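Local coordinates for N-hydroxyarylamine O-acetyltransferase (Bacillus cereus, PDB 4DMO), which acetylates arylamines by means of a Cys-His-Glu catalytic triad and probably also works as an N-hydroxyarylamine O-acetyltransferase, at residues K8-R13 and Y79-D84; N42-E47 and C71-P76; A105-H110 and T158-Y163; G129-L134 and G149-R154. All coordinates share one frame; numbering follows the deposited sequence.

Interaction 1 (K8-R13 and Y79-D84); sequences KQFFAR and YYFLKD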
loop_
_atom_site.group_PDB
_atom_site.type_symbol
_atom_site.label_atom_id
_atom_site.label_comp_id
_atom_site.label_asym_id
_atom_site.label_seq_id
_atom_site.Cartn_x
_atom_site.Cartn_y
_atom_site.Cartn_z
ATOM N N LYS A 8 -6.513 -18.393 -2.572
ATOM C CA LYS A 8 -6.064 -18.983 -3.826
ATOM C C LYS A 8 -5.824 -17.898 -4.891
ATOM O O LYS A 8 -4.792 -17.894 -5.560
ATOM C CB LYS A 8 -7.093 -20.002 -4.325
ATOM C CG LYS A 8 -6.634 -20.796 -5.523
ATOM C CD LYS A 8 -7.734 -21.710 -6.076
ATOM C CE LYS A 8 -7.317 -22.413 -7.384
ATOM N NZ LYS A 8 -8.465 -23.133 -8.029
ATOM N N GLN A 9 -6.775 -16.979 -5.025
ATOM C CA GLN A 9 -6.655 -15.875 -5.973
ATOM C C GLN A 9 -5.489 -14.971 -5.620
ATOM O O GLN A 9 -4.851 -14.392 -6.501
ATOM C CB GLN A 9 -7.941 -15.081 -6.009
ATOM C CG GLN A 9 -9.161 -15.931 -6.279
ATOM C CD GLN A 9 -9.772 -15.626 -7.611
ATOM O OE1 GLN A 9 -9.063 -15.373 -8.598
ATOM N NE2 GLN A 9 -11.104 -15.636 -7.657
ATOM N N PHE A 10 -5.216 -14.854 -4.324
ATOM C CA PHE A 10 -4.118 -14.049 -3.834
ATOM C C PHE A 10 -2.770 -14.650 -4.221
ATOM O O PHE A 10 -1.930 -13.959 -4.767
ATOM C CB PHE A 10 -4.243 -13.873 -2.318
ATOM C CG PHE A 10 -3.340 -12.816 -1.746
ATOM C CD1 PHE A 10 -3.786 -11.517 -1.566
ATOM C CD2 PHE A 10 -2.052 -13.127 -1.367
ATOM C CE1 PHE A 10 -2.952 -10.547 -1.032
ATOM C CE2 PHE A 10 -1.215 -12.157 -0.839
ATOM C CZ PHE A 10 -1.670 -10.860 -0.689
ATOM N N PHE A 11 -2.546 -15.930 -3.939
ATOM C CA PHE A 11 -1.293 -16.556 -4.358
ATOM C C PHE A 11 -1.151 -16.416 -5.890
ATOM O O PHE A 11 -0.075 -16.099 -6.413
ATOM C CB PHE A 11 -1.250 -18.040 -3.973
ATOM C CG PHE A 11 -1.161 -18.300 -2.480
ATOM C CD1 PHE A 11 -2.176 -18.971 -1.823
ATOM C CD2 PHE A 11 -0.063 -17.893 -1.744
ATOM C CE1 PHE A 11 -2.097 -19.232 -0.453
ATOM C CE2 PHE A 11 0.010 -18.151 -0.391
ATOM C CZ PHE A 11 -1.017 -18.815 0.252
ATOM N N ALA A 12 -2.248 -16.639 -6.604
ATOM C CA ALA A 12 -2.240 -16.540 -8.058
ATOM C C ALA A 12 -1.820 -15.134 -8.515
ATOM O O ALA A 12 -0.964 -14.973 -9.396
ATOM C CB ALA A 12 -3.648 -16.900 -8.620
ATOM N N ARG A 13 -2.436 -14.120 -7.915
ATOM C CA ARG A 13 -2.111 -12.733 -8.224
ATOM C C ARG A 13 -0.616 -12.463 -8.002
ATOM O O ARG A 13 0.047 -11.827 -8.836
ATOM C CB ARG A 13 -2.987 -11.789 -7.389
ATOM C CG ARG A 13 -2.794 -10.324 -7.717
ATOM C CD ARG A 13 -3.317 -9.984 -9.123
ATOM N NE ARG A 13 -3.426 -8.548 -9.276
ATOM C CZ ARG A 13 -2.510 -7.744 -9.796
ATOM N NH1 ARG A 13 -2.745 -6.431 -9.841
ATOM N NH2 ARG A 13 -1.368 -8.215 -10.256
ATOM N N TYR A 79 -4.730 -7.560 4.755
ATOM C CA TYR A 79 -5.486 -7.908 5.940
ATOM C C TYR A 79 -6.358 -9.171 5.737
ATOM O O TYR A 79 -6.221 -10.124 6.495
ATOM C CB TYR A 79 -6.356 -6.718 6.323
ATOM C CG TYR A 79 -7.406 -7.022 7.350
ATOM C CD1 TYR A 79 -7.053 -7.253 8.659
ATOM C CD2 TYR A 79 -8.762 -7.049 7.010
ATOM C CE1 TYR A 79 -8.000 -7.521 9.609
ATOM C CE2 TYR A 79 -9.719 -7.307 7.955
ATOM C CZ TYR A 79 -9.324 -7.543 9.261
ATOM O OH TYR A 79 -10.243 -7.811 10.226
ATOM N N TYR A 80 -7.244 -9.186 4.732
ATOM C CA TYR A 80 -8.112 -10.357 4.493
ATOM C C TYR A 80 -7.324 -11.616 4.199
ATOM O O TYR A 80 -7.634 -12.682 4.738
ATOM C CB TYR A 80 -9.129 -10.127 3.360
ATOM C CG TYR A 80 -10.147 -9.056 3.686
ATOM C CD1 TYR A 80 -11.021 -9.188 4.750
ATOM C CD2 TYR A 80 -10.193 -7.889 2.948
ATOM C CE1 TYR A 80 -11.913 -8.198 5.039
ATOM C CE2 TYR A 80 -11.067 -6.909 3.227
ATOM C CZ TYR A 80 -11.930 -7.054 4.273
ATOM O OH TYR A 80 -12.820 -6.046 4.545
ATOM N N PHE A 81 -6.279 -11.498 3.395
ATOM C CA PHE A 81 -5.437 -12.644 3.137
ATOM C C PHE A 81 -4.842 -13.170 4.432
ATOM O O PHE A 81 -4.809 -14.391 4.655
ATOM C CB PHE A 81 -4.292 -12.294 2.224
ATOM C CG PHE A 81 -3.294 -13.389 2.095
ATOM C CD1 PHE A 81 -3.559 -14.488 1.309
ATOM C CD2 PHE A 81 -2.105 -13.342 2.787
ATOM C CE1 PHE A 81 -2.637 -15.515 1.196
ATOM C CE2 PHE A 81 -1.182 -14.366 2.679
ATOM C CZ PHE A 81 -1.453 -15.448 1.877
ATOM N N LEU A 82 -4.363 -12.251 5.273
ATOM C CA LEU A 82 -3.674 -12.631 6.521
ATOM C C LEU A 82 -4.654 -13.277 7.501
ATOM O O LEU A 82 -4.316 -14.246 8.167
ATOM C CB LEU A 82 -2.979 -11.422 7.174
ATOM C CG LEU A 82 -1.762 -10.897 6.401
ATOM C CD1 LEU A 82 -1.168 -9.662 7.052
ATOM C CD2 LEU A 82 -0.692 -11.965 6.276
ATOM N N LYS A 83 -5.871 -12.745 7.551
ATOM C CA LYS A 83 -6.941 -13.271 8.393
ATOM C C LYS A 83 -7.315 -14.709 8.016
ATOM O O LYS A 83 -7.391 -15.571 8.892
ATOM C CB LYS A 83 -8.158 -12.358 8.258
ATOM C CG LYS A 83 -9.151 -12.361 9.397
ATOM C CD LYS A 83 -10.016 -11.120 9.237
ATOM C CE LYS A 83 -11.362 -11.194 9.947
ATOM N NZ LYS A 83 -12.428 -10.471 9.133
ATOM N N ASP A 84 -7.573 -14.965 6.724
ATOM C CA ASP A 84 -7.866 -16.329 6.252
ATOM C C ASP A 84 -6.701 -17.284 6.480
ATOM O O ASP A 84 -6.894 -18.490 6.608
ATOM C CB ASP A 84 -8.216 -16.355 4.776
ATOM C CG ASP A 84 -9.559 -15.777 4.499
ATOM O OD1 ASP A 84 -10.263 -15.427 5.468
ATOM O OD2 ASP A 84 -9.904 -15.653 3.308
#
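F10 and F11 on helix 5-14 and F81 on helix 71-84 form an aromatic cluster, a buried part of the helical bundle that makes up the N-terminal region of arylamine N-acetyltransferases. F10 and F81 have the closest CA atoms, 7.2 Å apart. No hydrogen bond crosses between the segments, and the contact is made by rings. The first ring pair is an offset stack: the F10 and F81 centroids are 4.1 Å apart and their planes differ by 17°. The second is T-shaped, F81 turning its edge to the face of F11 with planes at 86° and centroids 5.3 Å apart. F81 thus spends one face on F10 and its rim on F11. Two different settings bring these neighbouring rings to F81: F10 has CG anti to the backbone N (chi1 -167°), whereas F11 has CG anti to its carbonyl carbon. F6, a turn earlier, also touches F81, and M3 and I16 pack on F11. Apolar contact is tightest at F10 CD2 and F81 CD1, 3.4 Å apart. A CH-pi contact completes the overlap, F81 CB standing 3.9 Å from the F10 ring centroid, almost straight above it.

Interaction 2 (N42-E47 and C71-P76); sequences NLNILE and CYELNP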
loop_
_atom_site.group_PDB
_atom_site.type_symbol
_atom_site.label_atom_id
_atom_site.label_comp_id
_atom_site.label_asym_id
_atom_site.label_seq_id
_atom_site.Cartn_x
_atom_site.Cartn_y
_atom_site.Cartn_z
ATOM N N ASN A 42 -4.670 5.039 -8.535
ATOM C CA ASN A 42 -5.857 5.765 -8.101
ATOM C C ASN A 42 -6.939 5.877 -9.149
ATOM O O ASN A 42 -7.814 6.748 -9.055
ATOM C CB ASN A 42 -5.474 7.178 -7.712
ATOM C CG ASN A 42 -5.065 8.004 -8.893
ATOM O OD1 ASN A 42 -4.620 7.479 -9.914
ATOM N ND2 ASN A 42 -5.231 9.316 -8.771
ATOM N N LEU A 43 -6.865 5.029 -10.154
ATOM C CA LEU A 43 -7.641 5.249 -11.356
ATOM C C LEU A 43 -9.146 5.084 -11.127
ATOM O O LEU A 43 -9.927 5.717 -11.823
ATOM C CB LEU A 43 -7.120 4.361 -12.503
ATOM C CG LEU A 43 -5.632 4.574 -12.852
ATOM C CD1 LEU A 43 -5.230 3.705 -14.000
ATOM C CD2 LEU A 43 -5.418 6.011 -13.236
ATOM N N ASN A 44 -9.564 4.287 -10.142
ATOM C CA ASN A 44 -10.999 4.115 -9.925
ATOM C C ASN A 44 -11.673 5.349 -9.312
ATOM O O ASN A 44 -12.885 5.469 -9.366
ATOM C CB ASN A 44 -11.311 2.842 -9.113
ATOM C CG ASN A 44 -11.019 2.970 -7.592
ATOM O OD1 ASN A 44 -10.594 4.003 -7.075
ATOM N ND2 ASN A 44 -11.295 1.891 -6.882
ATOM N N ILE A 45 -10.882 6.264 -8.752
ATOM C CA ILE A 45 -11.399 7.560 -8.280
ATOM C C ILE A 45 -11.707 8.446 -9.460
ATOM O O ILE A 45 -12.738 9.120 -9.502
ATOM C CB ILE A 45 -10.380 8.309 -7.350
ATOM C CG1 ILE A 45 -10.153 7.487 -6.092
ATOM C CG2 ILE A 45 -10.862 9.766 -7.055
ATOM C CD1 ILE A 45 -9.235 8.154 -4.995
ATOM N N LEU A 46 -10.806 8.436 -10.434
ATOM C CA LEU A 46 -10.958 9.275 -11.616
ATOM C C LEU A 46 -12.020 8.755 -12.595
ATOM O O LEU A 46 -12.689 9.533 -13.281
ATOM C CB LEU A 46 -9.614 9.372 -12.328
ATOM C CG LEU A 46 -8.471 9.940 -11.479
ATOM C CD1 LEU A 46 -7.205 9.934 -12.303
ATOM C CD2 LEU A 46 -8.790 11.359 -10.966
ATOM N N GLU A 47 -12.115 7.440 -12.696
ATOM C CA GLU A 47 -13.164 6.791 -13.456
ATOM C C GLU A 47 -14.473 6.739 -12.697
ATOM O O GLU A 47 -15.467 6.254 -13.220
ATOM C CB GLU A 47 -12.757 5.377 -13.774
ATOM C CG GLU A 47 -11.534 5.286 -14.599
ATOM C CD GLU A 47 -11.663 4.194 -15.619
ATOM O OE1 GLU A 47 -11.782 3.003 -15.205
ATOM O OE2 GLU A 47 -11.651 4.536 -16.823
ATOM N N CYS A 71 -4.036 2.960 -0.384
ATOM C CA CYS A 71 -3.733 2.345 0.890
ATOM C C CYS A 71 -4.950 1.646 1.490
ATOM O O CYS A 71 -4.812 0.593 2.076
ATOM C CB CYS A 71 -3.170 3.387 1.877
ATOM S SG CYS A 71 -4.331 4.618 2.396
ATOM N N TYR A 72 -6.133 2.245 1.341
ATOM C CA TYR A 72 -7.350 1.721 1.928
ATOM C C TYR A 72 -7.924 0.574 1.123
ATOM O O TYR A 72 -8.959 0.015 1.509
ATOM C CB TYR A 72 -8.419 2.839 2.083
ATOM C CG TYR A 72 -8.678 3.627 0.803
ATOM C CD1 TYR A 72 -8.136 4.902 0.622
ATOM C CD2 TYR A 72 -9.406 3.079 -0.237
ATOM C CE1 TYR A 72 -8.348 5.622 -0.568
ATOM C CE2 TYR A 72 -9.617 3.786 -1.419
ATOM C CZ TYR A 72 -9.103 5.051 -1.576
ATOM O OH TYR A 72 -9.307 5.723 -2.741
ATOM N N GLU A 73 -7.288 0.264 -0.012
ATOM C CA GLU A 73 -7.602 -0.943 -0.766
ATOM C C GLU A 73 -6.494 -2.003 -0.606
ATOM O O GLU A 73 -6.783 -3.179 -0.407
ATOM C CB GLU A 73 -7.834 -0.615 -2.253
ATOM C CG GLU A 73 -8.992 0.337 -2.517
ATOM C CD GLU A 73 -9.010 0.892 -3.954
ATOM O OE1 GLU A 73 -9.992 0.670 -4.688
ATOM O OE2 GLU A 73 -8.034 1.543 -4.362
ATOM N N LEU A 74 -5.224 -1.610 -0.699
ATOM C CA LEU A 74 -4.132 -2.616 -0.663
ATOM C C LEU A 74 -3.973 -3.189 0.734
ATOM O O LEU A 74 -3.807 -4.390 0.893
ATOM C CB LEU A 74 -2.789 -2.050 -1.145
ATOM C CG LEU A 74 -2.774 -1.479 -2.576
ATOM C CD1 LEU A 74 -1.394 -1.010 -3.068
ATOM C CD2 LEU A 74 -3.322 -2.491 -3.529
ATOM N N ASN A 75 -4.035 -2.354 1.766
ATOM C CA ASN A 75 -3.837 -2.882 3.103
ATOM C C ASN A 75 -4.991 -3.752 3.610
ATOM O O ASN A 75 -4.750 -4.804 4.222
ATOM C CB ASN A 75 -3.458 -1.768 4.083
ATOM C CG ASN A 75 -2.038 -1.352 3.917
ATOM O OD1 ASN A 75 -1.179 -2.180 3.656
ATOM N ND2 ASN A 75 -1.777 -0.056 4.004
ATOM N N PRO A 76 -6.245 -3.362 3.321
ATOM C CA PRO A 76 -7.319 -4.310 3.657
ATOM C C PRO A 76 -7.243 -5.595 2.836
ATOM O O PRO A 76 -7.553 -6.659 3.363
ATOM C CB PRO A 76 -8.582 -3.531 3.335
ATOM C CG PRO A 76 -8.171 -2.084 3.564
ATOM C CD PRO A 76 -6.770 -2.026 3.013
HETATM O O HOH W 1 -8.071 3.628 -6.069
HETATM O O HOH W 2 -10.798 4.407 -4.264
#
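The amide of N44 and the carboxylate of E73 approach from opposite directions with their planes 44° apart, while the Y72 ring takes part through its edge, where water 2 lies in the ring plane beside the hydroxyl. The hydrogen bond from N44 ND2 to E73 OE1, 2.8 Å, is bent (130° at the hydrogen), with OE1 tilted out of the N44 amide plane. It arrives on the syn side of OE1, 18° out of the carboxylate plane. The extended E73 chain carries the charge across to N44. Two waters extend the link: water 1 bridges N44 OD1 (2.7 Å) and E73 OE2 (2.7 Å), and water 2 joins N44 OD1 (2.8 Å) to Y72 OH, a leg so short that its detail is doubtful. Beside this polar bridge I45 CD1 rests 3.3 Å from Y72 OH. Each carboxylate oxygen has further support, OE1 from a salt bridge with K61 and OE2 from the backbone N of L70, which should restrict the rotation of this buried carboxylate two residues after C71, presumably the triad cysteine. Helix 55-64 supplies K61 and packs L58 on E73, helix 195-207 meets I45 and Y72 through I205, and strand 103-117 lies along C71, Y72 and N75.

Interaction 3 (A105-H110 and T158-Y163); sequences AVDSGH and TEKGNY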
loop_
_atom_site.group_PDB
_atom_site.type_symbol
_atom_site.label_atom_id
_atom_site.label_comp_id
_atom_site.label_asym_id
_atom_site.label_seq_id
_atom_site.Cartn_x
_atom_site.Cartn_y
_atom_site.Cartn_z
ATOM N N ALA A 105 -1.241 15.494 5.618
ATOM C CA ALA A 105 -2.173 15.198 4.543
ATOM C C ALA A 105 -3.560 15.175 5.153
ATOM O O ALA A 105 -3.723 15.401 6.357
ATOM C CB ALA A 105 -1.854 13.853 3.908
ATOM N N VAL A 106 -4.553 14.877 4.332
ATOM C CA VAL A 106 -5.923 14.840 4.797
ATOM C C VAL A 106 -6.053 13.906 5.978
ATOM O O VAL A 106 -5.449 12.820 6.011
ATOM C CB VAL A 106 -6.922 14.422 3.687
ATOM C CG1 VAL A 106 -7.048 15.527 2.708
ATOM C CG2 VAL A 106 -6.495 13.132 3.003
ATOM N N ASP A 107 -6.871 14.335 6.938
ATOM C CA ASP A 107 -7.054 13.619 8.195
ATOM C C ASP A 107 -7.678 12.243 7.964
ATOM O O ASP A 107 -8.693 12.121 7.286
ATOM C CB ASP A 107 -7.943 14.428 9.146
ATOM C CG ASP A 107 -8.018 13.819 10.491
ATOM O OD1 ASP A 107 -8.866 12.930 10.699
ATOM O OD2 ASP A 107 -7.187 14.179 11.335
ATOM N N SER A 108 -7.047 11.219 8.534
ATOM C CA SER A 108 -7.586 9.867 8.530
ATOM C C SER A 108 -7.695 9.306 7.141
ATOM O O SER A 108 -8.588 8.516 6.830
ATOM C CB SER A 108 -8.924 9.841 9.247
ATOM O OG SER A 108 -8.763 10.308 10.572
ATOM N N GLY A 109 -6.746 9.712 6.309
ATOM C CA GLY A 109 -6.652 9.236 4.945
ATOM C C GLY A 109 -5.936 7.898 4.811
ATOM O O GLY A 109 -5.980 7.277 3.753
ATOM N N HIS A 110 -5.280 7.437 5.869
ATOM C CA HIS A 110 -4.508 6.215 5.758
ATOM C C HIS A 110 -5.128 5.050 6.510
ATOM O O HIS A 110 -5.712 5.193 7.592
ATOM C CB HIS A 110 -3.061 6.417 6.248
ATOM C CG HIS A 110 -2.122 5.303 5.871
ATOM N ND1 HIS A 110 -1.560 5.199 4.613
ATOM C CD2 HIS A 110 -1.627 4.254 6.583
ATOM C CE1 HIS A 110 -0.761 4.143 4.567
ATOM N NE2 HIS A 110 -0.772 3.564 5.757
ATOM N N THR A 158 1.075 12.314 18.687
ATOM C CA THR A 158 0.967 13.482 17.836
ATOM C C THR A 158 -0.508 13.746 17.848
ATOM O O THR A 158 -1.281 13.015 18.480
ATOM C CB THR A 158 1.403 13.260 16.340
ATOM O OG1 THR A 158 0.468 12.397 15.692
ATOM C CG2 THR A 158 2.798 12.669 16.227
ATOM N N GLU A 159 -0.901 14.770 17.115
ATOM C CA GLU A 159 -2.300 15.098 16.980
ATOM C C GLU A 159 -2.985 14.176 15.955
ATOM O O GLU A 159 -4.162 14.360 15.661
ATOM C CB GLU A 159 -2.448 16.547 16.548
ATOM C CG GLU A 159 -2.037 16.787 15.107
ATOM C CD GLU A 159 -2.128 18.259 14.699
ATOM O OE1 GLU A 159 -1.085 18.972 14.705
ATOM O OE2 GLU A 159 -3.252 18.681 14.375
ATOM N N LYS A 160 -2.248 13.212 15.386
ATOM C CA LYS A 160 -2.825 12.337 14.356
ATOM C C LYS A 160 -2.704 10.863 14.711
ATOM O O LYS A 160 -2.968 9.988 13.888
ATOM C CB LYS A 160 -2.163 12.588 13.007
ATOM C CG LYS A 160 -2.381 13.984 12.438
ATOM C CD LYS A 160 -3.882 14.386 12.329
ATOM C CE LYS A 160 -4.027 15.751 11.626
ATOM N NZ LYS A 160 -5.469 16.152 11.440
ATOM N N GLY A 161 -2.289 10.580 15.935
ATOM C CA GLY A 161 -2.109 9.203 16.340
ATOM C C GLY A 161 -1.353 9.101 17.649
ATOM O O GLY A 161 -1.031 10.111 18.279
ATOM N N ASN A 162 -1.088 7.866 18.069
ATOM C CA ASN A 162 -0.234 7.625 19.215
ATOM C C ASN A 162 0.979 6.784 18.858
ATOM O O ASN A 162 1.759 6.442 19.744
ATOM C CB ASN A 162 -1.003 6.987 20.370
ATOM C CG ASN A 162 -1.967 5.939 19.926
ATOM O OD1 ASN A 162 -1.638 5.056 19.129
ATOM N ND2 ASN A 162 -3.192 6.042 20.417
ATOM N N TYR A 163 1.137 6.465 17.570
ATOM C CA TYR A 163 2.361 5.828 17.064
ATOM C C TYR A 163 2.748 6.481 15.748
ATOM O O TYR A 163 1.985 7.239 15.155
ATOM C CB TYR A 163 2.171 4.333 16.831
ATOM C CG TYR A 163 2.194 3.483 18.081
ATOM C CD1 TYR A 163 3.375 2.885 18.497
ATOM C CD2 TYR A 163 1.049 3.260 18.829
ATOM C CE1 TYR A 163 3.420 2.106 19.615
ATOM C CE2 TYR A 163 1.077 2.468 19.955
ATOM C CZ TYR A 163 2.278 1.888 20.344
ATOM O OH TYR A 163 2.374 1.094 21.476
#
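The shortest polar bond across the contact is the salt bridge from K160 NZ to D107 OD2, 2.6 Å, made on the anti lone pair of that oxygen. The other oxygen, OD1, takes the hydroxyl of S108 (OG to OD1 2.6 Å) from above the carboxylate plane, 47° out of it, so both ends of the group are engaged. A bend at chi2 of K160 (-55°) turns the rest of its extended chain toward D107, bringing CD within 3.5 Å of OD2. D107 and S108 are the central residues of a type II beta turn, V106 to G109, that interrupts strand 103-117; G109 and H110 follow as a classic beta bulge opposite G94. H110 NE2 then bonds E125, consistent with the His-Glu half of the catalytic triad. On the other segment T158 OG1 accepts from K160 N at 2.9 Å (159°), an ST turn that shapes the loop carrying the lysine. K160 also makes a cation-pi contact with W104, a residue of the pocket holding the bound 3-(1-methylpiperidinium-1-yl)propane-1-sulfonate, about 7 Å from the K160 side chain.

Interaction 4 (G129-L134 and G149-R154); sequences GSYLPL and GDYRIR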
loop_
_atom_site.group_PDB
_atom_site.type_symbol
_atom_site.label_atom_id
_atom_site.label_comp_id
_atom_site.label_asym_id
_atom_site.label_seq_id
_atom_site.Cartn_x
_atom_site.Cartn_y
_atom_site.Cartn_z
ATOM N N GLY A 129 2.175 3.914 -1.075
ATOM C CA GLY A 129 2.842 4.218 -2.335
ATOM C C GLY A 129 4.004 3.273 -2.600
ATOM O O GLY A 129 3.870 2.058 -2.508
ATOM N N SER A 130 5.149 3.828 -2.964
ATOM C CA SER A 130 6.357 3.039 -3.155
ATOM C C SER A 130 7.234 3.010 -1.884
ATOM O O SER A 130 8.306 2.413 -1.862
ATOM C CB SER A 130 7.156 3.639 -4.311
ATOM O OG SER A 130 7.576 4.950 -3.976
ATOM N N TYR A 131 6.757 3.610 -0.806
ATOM C CA TYR A 131 7.510 3.641 0.435
ATOM C C TYR A 131 7.259 2.390 1.254
ATOM O O TYR A 131 6.706 2.440 2.345
ATOM C CB TYR A 131 7.147 4.905 1.212
ATOM C CG TYR A 131 7.624 6.144 0.474
ATOM C CD1 TYR A 131 8.954 6.320 0.204
ATOM C CD2 TYR A 131 6.745 7.112 0.035
ATOM C CE1 TYR A 131 9.410 7.434 -0.467
ATOM C CE2 TYR A 131 7.186 8.221 -0.647
ATOM C CZ TYR A 131 8.524 8.375 -0.896
ATOM O OH TYR A 131 9.003 9.484 -1.565
ATOM N N LEU A 132 7.680 1.250 0.716
ATOM C CA LEU A 132 7.265 -0.027 1.258
ATOM C C LEU A 132 8.390 -0.721 2.013
ATOM O O LEU A 132 9.477 -0.915 1.487
ATOM C CB LEU A 132 6.750 -0.926 0.122
ATOM C CG LEU A 132 5.535 -0.400 -0.691
ATOM C CD1 LEU A 132 5.198 -1.327 -1.886
ATOM C CD2 LEU A 132 4.270 -0.201 0.210
ATOM N N PRO A 133 8.106 -1.151 3.243
ATOM C CA PRO A 133 9.126 -1.853 4.026
ATOM C C PRO A 133 9.456 -3.249 3.465
ATOM O O PRO A 133 10.516 -3.767 3.784
ATOM C CB PRO A 133 8.490 -1.959 5.423
ATOM C CG PRO A 133 7.390 -0.949 5.450
ATOM C CD PRO A 133 6.878 -0.909 4.024
ATOM N N LEU A 134 8.563 -3.831 2.663
ATOM C CA LEU A 134 8.735 -5.182 2.094
ATOM C C LEU A 134 8.926 -6.262 3.160
ATOM O O LEU A 134 9.390 -7.374 2.886
ATOM C CB LEU A 134 9.888 -5.205 1.105
ATOM C CG LEU A 134 9.676 -4.137 0.036
ATOM C CD1 LEU A 134 10.857 -4.126 -0.868
ATOM C CD2 LEU A 134 8.430 -4.382 -0.757
ATOM N N GLY A 149 14.034 2.004 1.316
ATOM C CA GLY A 149 14.508 2.881 2.371
ATOM C C GLY A 149 14.492 2.196 3.701
ATOM O O GLY A 149 14.302 0.979 3.754
ATOM N N ASP A 150 14.712 2.963 4.776
ATOM C CA ASP A 150 14.711 2.400 6.138
ATOM C C ASP A 150 13.406 2.742 6.869
ATOM O O ASP A 150 12.894 3.836 6.685
ATOM C CB ASP A 150 15.893 2.957 6.944
ATOM C CG ASP A 150 17.222 2.309 6.582
ATOM O OD1 ASP A 150 17.485 2.100 5.378
ATOM O OD2 ASP A 150 17.993 1.995 7.525
ATOM N N TYR A 151 12.895 1.829 7.707
ATOM C CA TYR A 151 11.606 2.031 8.371
ATOM C C TYR A 151 11.623 1.569 9.805
ATOM O O TYR A 151 12.215 0.546 10.106
ATOM C CB TYR A 151 10.491 1.265 7.636
ATOM C CG TYR A 151 10.322 1.705 6.217
ATOM C CD1 TYR A 151 11.132 1.193 5.209
ATOM C CD2 TYR A 151 9.387 2.673 5.880
ATOM C CE1 TYR A 151 10.979 1.609 3.891
ATOM C CE2 TYR A 151 9.242 3.108 4.564
ATOM C CZ TYR A 151 10.040 2.553 3.579
ATOM O OH TYR A 151 9.911 2.979 2.279
ATOM N N ARG A 152 10.968 2.319 10.690
ATOM C CA ARG A 152 10.886 1.935 12.096
ATOM C C ARG A 152 9.665 2.567 12.724
ATOM O O ARG A 152 9.195 3.640 12.308
ATOM C CB ARG A 152 12.152 2.372 12.871
ATOM C CG ARG A 152 12.098 3.802 13.390
ATOM C CD ARG A 152 13.408 4.299 14.027
ATOM N NE ARG A 152 13.417 5.762 14.181
ATOM C CZ ARG A 152 14.473 6.483 14.574
ATOM N NH1 ARG A 152 15.626 5.883 14.867
ATOM N NH2 ARG A 152 14.394 7.808 14.659
ATOM N N ILE A 153 9.187 1.930 13.774
ATOM C CA ILE A 153 8.042 2.449 14.500
ATOM C C ILE A 153 8.490 3.101 15.800
ATOM O O ILE A 153 9.404 2.616 16.448
ATOM C CB ILE A 153 7.084 1.308 14.844
ATOM C CG1 ILE A 153 6.441 0.772 13.556
ATOM C CG2 ILE A 153 6.053 1.780 15.859
ATOM C CD1 ILE A 153 5.553 -0.402 13.801
ATOM N N ARG A 154 7.854 4.199 16.183
ATOM C CA ARG A 154 8.077 4.760 17.503
ATOM C C ARG A 154 6.745 5.095 18.128
ATOM O O ARG A 154 5.819 5.549 17.449
ATOM C CB ARG A 154 8.992 5.992 17.455
ATOM C CG ARG A 154 10.429 5.658 17.068
ATOM C CD ARG A 154 11.424 6.732 17.566
ATOM N NE ARG A 154 11.311 7.992 16.829
ATOM C CZ ARG A 154 10.796 9.129 17.316
ATOM N NH1 ARG A 154 10.327 9.199 18.556
ATOM N NH2 ARG A 154 10.719 10.205 16.548
#
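Y131 is the centre of an inverse gamma turn, with a weak bond from L132 N to S130 O, and the loop 129-134 that it bends runs past Y151 on strand 149-158, P133 CA and Y151 CA lying 6.3 Å apart. The loop between strands 120-124 and 137-138 here packs on the large antiparallel sheet of the acetyltransferase fold, and L132 points away from Y151 to touch L222 on strand 218-223 of the other sheet. Y151 supplies the largest share of the contact: with CG anti to its carbonyl carbon (chi1 -60°), the ring reaches the turn and crosses the Y131 side chain at about a right angle. Its hydroxyl lies 3.5 Å from Y131 CB and approaches the Y131 ring at the edge. Neither Y131 O nor L132 N is hydrogen-bonded to it, since the angles are poor; the hydroxyl pairs instead with T148 OG1. That threonine and S146 also bond L132 O, tying the loop to strand 144-146 and to T148 just before strand 149-158. P133 lies over one face of the Y151 ring, its CA 3.8 Å from CD1. Its CG makes a CH-pi contact 4.2 Å from the ring centroid, 17° off the normal.

From the N terminus, helix 5-14 opens interaction 1, which closes only when the chain returns along helix 71-84. Interaction 2 is nested inside that loop and uses the start of the same helix, so together they tie helices 5-14 and 43-46 to it. A second nested pair follows in series: interaction 3 opens at 105-110, encloses interaction 4, and closes at 158-163, near the end of strand 149-158. No loops cross. The two halves meet at what is probably the active site, where C71 SG lies 3.6 Å from H110 ND1, while interactions 3 and 4 touch through Y163 CD1 and I153 CG2, 3.9 Å apart, in the large antiparallel sheet.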